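Local coordinates for protein pullulanase (Bacillus acidopullulyticus, PDB 2WAN) that hydrolyses the alpha-1,6-glucosidic linkages of pullulan and probably of other branched starch-derived polysaccharides, as a debranching enzyme of the alpha-amylase clan, at residues D121-L126 with A279-V284; V144-T149 with H286-A291. All blocks are in the same frame, centred on the assembly; numbering follows the deposited sequence.

Both contacts belong to one seven-stranded all-beta unit, assembled from chain on either side of the separate four-stranded sheet formed between residues 192 and 253. Contact 1 lies on its surface, where a hairpin turn rests against the loop after strand 273-278; the joining forces are van der Waals touches, a CA-H...O contact and a bridging water. Contact 2 is partly buried and pairs strands 142-146 and 288-292 directly, with valines on the inner face and polar groups clustered where the pair ends. Residues 279-284 and 286-291 follow each other closely, and the two contacts touch: P282 CB lies 3.5 Å from L288 CD1.

Contact 1: D121-L126 with A279-V284; sequences DEKTVL and ASAPDV
The carbonyl of E122 faces the backbone at A281 and P282. Its oxygen makes a CA-H...O contact with A281 CA at 3.3 Å, and P282 CD lies 3.2 Å from the same oxygen. A water adds the polar link between the segments, donating to E122 O at 3.0 Å and to P282 O at 2.9 Å.

This carbonyl belongs to a type I turn, D121 to T124, which is the two-residue (E122-K123) connection of the hairpin formed by strands 114-121 and 124-129. Across the turn the D121–T124 backbone bonds are weak, but E122 N donates to D121 OD2 at 2.7 Å, meeting the anti side of the carboxylate 18° out of its plane. The loop at 279-284 continues strand 273-278, which pairs with 124-129; K123 is still backbone-bonded to L278.

Side-chain packing is light. E122 has CG between its backbone N and carbonyl carbon (chi1 64°), and its extended chain sets OE1 3.5 Å from the methyl of A281. K123 runs alongside the loop backbone, its CG 3.8 Å from A281 N and its CE 3.9 Å from A279 O.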
loop_
_atom_site.group_PDB
_atom_site.type_symbol
_atom_site.label_atom_id
_atom_site.label_comp_id
_atom_site.label_asym_id
_atom_site.label_seq_id
_atom_site.Cartn_x
_atom_site.Cartn_y
_atom_site.Cartn_z
ATOM N N ASP A 121 -12.516 19.090 15.890
ATOM C CA ASP A 121 -12.809 18.491 17.191
ATOM C C ASP A 121 -14.192 19.014 17.588
ATOM O O ASP A 121 -14.758 19.845 16.887
ATOM C CB ASP A 121 -11.743 18.868 18.237
ATOM C CG ASP A 121 -11.624 17.853 19.367
ATOM O OD1 ASP A 121 -10.515 17.733 19.932
ATOM O OD2 ASP A 121 -12.616 17.161 19.702
ATOM N N GLU A 122 -14.737 18.520 18.687
ATOM C CA GLU A 122 -16.072 18.945 19.112
ATOM C C GLU A 122 -16.197 20.472 19.241
ATOM O O GLU A 122 -17.208 21.044 18.844
ATOM C CB GLU A 122 -16.508 18.228 20.393
ATOM C CG GLU A 122 -15.672 18.511 21.617
ATOM C CD GLU A 122 -16.462 18.343 22.904
ATOM O OE1 GLU A 122 -17.696 18.547 22.886
ATOM O OE2 GLU A 122 -15.844 18.006 23.934
ATOM N N LYS A 123 -15.143 21.122 19.738
ATOM C CA LYS A 123 -15.149 22.578 19.922
ATOM C C LYS A 123 -13.951 23.281 19.268
ATOM O O LYS A 123 -13.502 24.327 19.750
ATOM C CB LYS A 123 -15.197 22.914 21.421
ATOM C CG LYS A 123 -16.435 22.409 22.161
ATOM C CD LYS A 123 -16.258 22.570 23.671
ATOM C CE LYS A 123 -17.490 22.133 24.433
ATOM N NZ LYS A 123 -17.158 21.766 25.836
ATOM N N THR A 124 -13.435 22.715 18.172
ATOM C CA THR A 124 -12.255 23.266 17.496
ATOM C C THR A 124 -12.476 23.428 15.999
ATOM O O THR A 124 -12.849 22.467 15.304
ATOM C CB THR A 124 -10.997 22.401 17.738
ATOM O OG1 THR A 124 -10.783 22.239 19.144
ATOM C CG2 THR A 124 -9.758 23.028 17.100
ATOM N N VAL A 125 -12.242 24.643 15.513
ATOM C CA VAL A 125 -12.323 24.961 14.092
ATOM C C VAL A 125 -10.945 25.369 13.576
ATOM O O VAL A 125 -10.240 26.163 14.220
ATOM C CB VAL A 125 -13.350 26.089 13.798
ATOM C CG1 VAL A 125 -13.290 26.535 12.343
ATOM C CG2 VAL A 125 -14.761 25.637 14.164
ATOM N N LEU A 126 -10.562 24.799 12.430
ATOM C CA LEU A 126 -9.325 25.153 11.739
ATOM C C LEU A 126 -9.673 25.971 10.508
ATOM O O LEU A 126 -10.265 25.456 9.561
ATOM C CB LEU A 126 -8.537 23.887 11.348
ATOM C CG LEU A 126 -7.233 24.116 10.567
ATOM C CD1 LEU A 126 -6.112 24.499 11.529
ATOM C CD2 LEU A 126 -6.827 22.878 9.773
ATOM N N ALA A 279 -17.225 27.826 22.493
ATOM C CA ALA A 279 -17.835 27.689 23.824
ATOM C C ALA A 279 -18.679 26.421 23.947
ATOM O O ALA A 279 -18.720 25.799 25.007
ATOM C CB ALA A 279 -18.670 28.927 24.178
ATOM N N SER A 280 -19.331 26.040 22.848
ATOM C CA SER A 280 -20.137 24.820 22.806
ATOM C C SER A 280 -19.857 24.034 21.524
ATOM O O SER A 280 -19.388 24.600 20.528
ATOM C CB SER A 280 -21.630 25.158 22.896
ATOM O OG SER A 280 -22.028 25.960 21.796
ATOM N N ALA A 281 -20.165 22.740 21.567
ATOM C CA ALA A 281 -19.987 21.831 20.425
ATOM C C ALA A 281 -21.131 21.940 19.409
ATOM O O ALA A 281 -22.281 21.631 19.740
ATOM C CB ALA A 281 -19.859 20.404 20.924
ATOM N N PRO A 282 -20.833 22.396 18.175
ATOM C CA PRO A 282 -21.903 22.528 17.178
ATOM C C PRO A 282 -22.468 21.178 16.729
ATOM O O PRO A 282 -21.821 20.145 16.906
ATOM C CB PRO A 282 -21.220 23.223 15.994
ATOM C CG PRO A 282 -19.917 23.738 16.503
ATOM C CD PRO A 282 -19.535 22.873 17.664
ATOM N N ASP A 283 -23.679 21.208 16.175
ATOM C CA ASP A 283 -24.332 20.036 15.595
ATOM C C ASP A 283 -23.753 19.804 14.197
ATOM O O ASP A 283 -23.888 20.655 13.309
ATOM C CB ASP A 283 -25.851 20.289 15.543
ATOM C CG ASP A 283 -26.653 19.077 15.072
ATOM O OD1 ASP A 283 -26.177 18.314 14.198
ATOM O OD2 ASP A 283 -27.789 18.903 15.580
ATOM N N VAL A 284 -23.098 18.655 14.006
ATOM C CA VAL A 284 -22.410 18.352 12.737
ATOM C C VAL A 284 -23.342 18.183 11.529
ATOM O O VAL A 284 -22.870 18.128 10.386
ATOM C CB VAL A 284 -21.455 17.124 12.848
ATOM C CG1 VAL A 284 -20.335 17.403 13.850
ATOM C CG2 VAL A 284 -22.205 15.859 13.234
HETATM O O HOH W 1 -19.120 19.254 17.485
#

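Contact 2: V144-T149 with H286-A291; sequences VIDKTT and HNLDVA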
loop_
_atom_site.group_PDB
_atom_site.type_symbol
_atom_site.label_atom_id
_atom_site.label_comp_id
_atom_site.label_asym_id
_atom_site.label_seq_id
_atom_site.Cartn_x
_atom_site.Cartn_y
_atom_site.Cartn_z
ATOM N N VAL A 144 -18.751 32.596 15.034
ATOM C CA VAL A 144 -19.324 31.360 14.495
ATOM C C VAL A 144 -20.836 31.370 14.737
ATOM O O VAL A 144 -21.291 31.660 15.851
ATOM C CB VAL A 144 -18.672 30.090 15.130
ATOM C CG1 VAL A 144 -19.444 28.820 14.769
ATOM C CG2 VAL A 144 -17.216 29.952 14.693
ATOM N N ILE A 145 -21.600 31.074 13.688
ATOM C CA ILE A 145 -23.052 30.971 13.789
ATOM C C ILE A 145 -23.557 29.638 13.216
ATOM O O ILE A 145 -23.078 29.169 12.179
ATOM C CB ILE A 145 -23.712 32.060 13.185
ATOM C CG1 ILE A 145 -25.179 32.042 13.539
ATOM C CG2 ILE A 145 -23.547 32.028 11.719
ATOM C CD1 ILE A 145 -25.829 33.197 13.169
ATOM N N ASP A 146 -24.503 29.022 13.915
ATOM C CA ASP A 146 -25.270 27.916 13.351
ATOM C C ASP A 146 -26.433 28.497 12.547
ATOM O O ASP A 146 -27.445 28.910 13.121
ATOM C CB ASP A 146 -25.773 27.005 14.476
ATOM C CG ASP A 146 -26.642 25.855 13.974
ATOM O OD1 ASP A 146 -27.093 25.869 12.807
ATOM O OD2 ASP A 146 -26.880 24.930 14.772
ATOM N N LYS A 147 -26.285 28.531 11.225
ATOM C CA LYS A 147 -27.286 29.132 10.336
ATOM C C LYS A 147 -28.618 28.375 10.265
ATOM O O LYS A 147 -29.620 28.919 9.782
ATOM C CB LYS A 147 -26.720 29.338 8.928
ATOM C CG LYS A 147 -25.690 30.462 8.824
ATOM C CD LYS A 147 -25.695 31.122 7.448
ATOM C CE LYS A 147 -25.079 30.228 6.376
ATOM N NZ LYS A 147 -25.120 30.843 5.017
ATOM N N THR A 148 -28.624 27.131 10.738
ATOM C CA THR A 148 -29.844 26.322 10.795
ATOM C C THR A 148 -30.800 26.827 11.884
ATOM O O THR A 148 -31.998 26.979 11.638
ATOM C CB THR A 148 -29.522 24.815 10.999
ATOM O OG1 THR A 148 -28.622 24.384 9.970
ATOM C CG2 THR A 148 -30.788 23.960 10.940
ATOM N N THR A 149 -30.259 27.095 13.071
ATOM C CA THR A 149 -31.052 27.524 14.224
ATOM C C THR A 149 -30.931 29.027 14.512
ATOM O O THR A 149 -31.653 29.561 15.357
ATOM C CB THR A 149 -30.650 26.751 15.507
ATOM O OG1 THR A 149 -29.301 27.076 15.862
ATOM C CG2 THR A 149 -30.770 25.248 15.302
ATOM N N HIS A 286 -25.726 20.489 10.972
ATOM C CA HIS A 286 -26.248 21.836 10.752
ATOM C C HIS A 286 -25.400 22.658 9.785
ATOM O O HIS A 286 -24.283 22.265 9.418
ATOM C CB HIS A 286 -26.394 22.566 12.098
ATOM C CG HIS A 286 -27.586 22.139 12.901
ATOM N ND1 HIS A 286 -28.376 21.057 12.563
ATOM C CD2 HIS A 286 -28.110 22.639 14.046
ATOM C CE1 HIS A 286 -29.339 20.919 13.457
ATOM N NE2 HIS A 286 -29.199 21.865 14.369
ATOM N N ASN A 287 -25.945 23.797 9.364
ATOM C CA ASN A 287 -25.229 24.730 8.508
ATOM C C ASN A 287 -24.415 25.690 9.369
ATOM O O ASN A 287 -24.954 26.645 9.937
ATOM C CB ASN A 287 -26.211 25.502 7.626
ATOM C CG ASN A 287 -25.520 26.353 6.574
ATOM O OD1 ASN A 287 -24.308 26.256 6.357
ATOM N ND2 ASN A 287 -26.299 27.193 5.907
ATOM N N LEU A 288 -23.116 25.423 9.476
ATOM C CA LEU A 288 -22.254 26.198 10.369
ATOM C C LEU A 288 -21.361 27.116 9.547
ATOM O O LEU A 288 -20.839 26.716 8.502
ATOM C CB LEU A 288 -21.421 25.270 11.269
ATOM C CG LEU A 288 -22.102 24.050 11.920
ATOM C CD1 LEU A 288 -21.079 23.101 12.518
ATOM C CD2 LEU A 288 -23.146 24.453 12.976
ATOM N N ASP A 289 -21.205 28.355 10.017
ATOM C CA ASP A 289 -20.420 29.369 9.311
ATOM C C ASP A 289 -19.434 30.053 10.245
ATOM O O ASP A 289 -19.706 30.214 11.434
ATOM C CB ASP A 289 -21.331 30.426 8.682
ATOM C CG ASP A 289 -21.608 30.167 7.216
ATOM O OD1 ASP A 289 -21.735 31.151 6.457
ATOM O OD2 ASP A 289 -21.701 28.988 6.815
ATOM N N VAL A 290 -18.292 30.446 9.694
ATOM C CA VAL A 290 -17.293 31.196 10.448
ATOM C C VAL A 290 -16.930 32.462 9.681
ATOM O O VAL A 290 -16.905 32.468 8.452
ATOM C CB VAL A 290 -16.026 30.337 10.774
ATOM C CG1 VAL A 290 -15.321 29.899 9.504
ATOM C CG2 VAL A 290 -15.067 31.093 11.708
ATOM N N ALA A 291 -16.692 33.542 10.421
ATOM C CA ALA A 291 -16.256 34.802 9.840
ATOM C C ALA A 291 -15.300 35.499 10.798
ATOM O O ALA A 291 -15.215 35.141 11.978
ATOM C CB ALA A 291 -17.464 35.702 9.544
#
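T148 turns OG1 beside its own backbone N (chi1 -55°), where N287 N donates to T148 OG1 at 2.8 Å in a nearly straight bond of 174°. The same rotation lays its methyl CG2 over one face of the H286 ring, a CH-pi contact 4.1 Å from the centroid. These groups close the end of an antiparallel pair, strands 142-146 and 288-292, within the seven-stranded sheet. I145 and D289 form the hydrogen-bonded pair, I145 N to D289 O at 3.1 Å and D289 N to I145 O at 3.0 Å; V144–V290 and D146–L288 are the non-hydrogen-bonded neighbours. V144 CG2 meets V290 CG2 at 3.9 Å on the face where L276, L278 and I300 also pack.

Past D146 the chain leaves the strand in an Asx turn, in which T148 N donates to D146 OD1 at 2.9 Å, while K147 N still donates to N287 O. The amide of N287 reaches beyond the sheet, its OD1 hydrogen-bonded to N385 ND2, between strands 377-383 and 388-391. K147 bends at chi3 (-73°), crossing the N287 amide with CE 3.3 Å from ND2, and its NZ ends in a long salt bridge of 3.7 Å to D289 OD1.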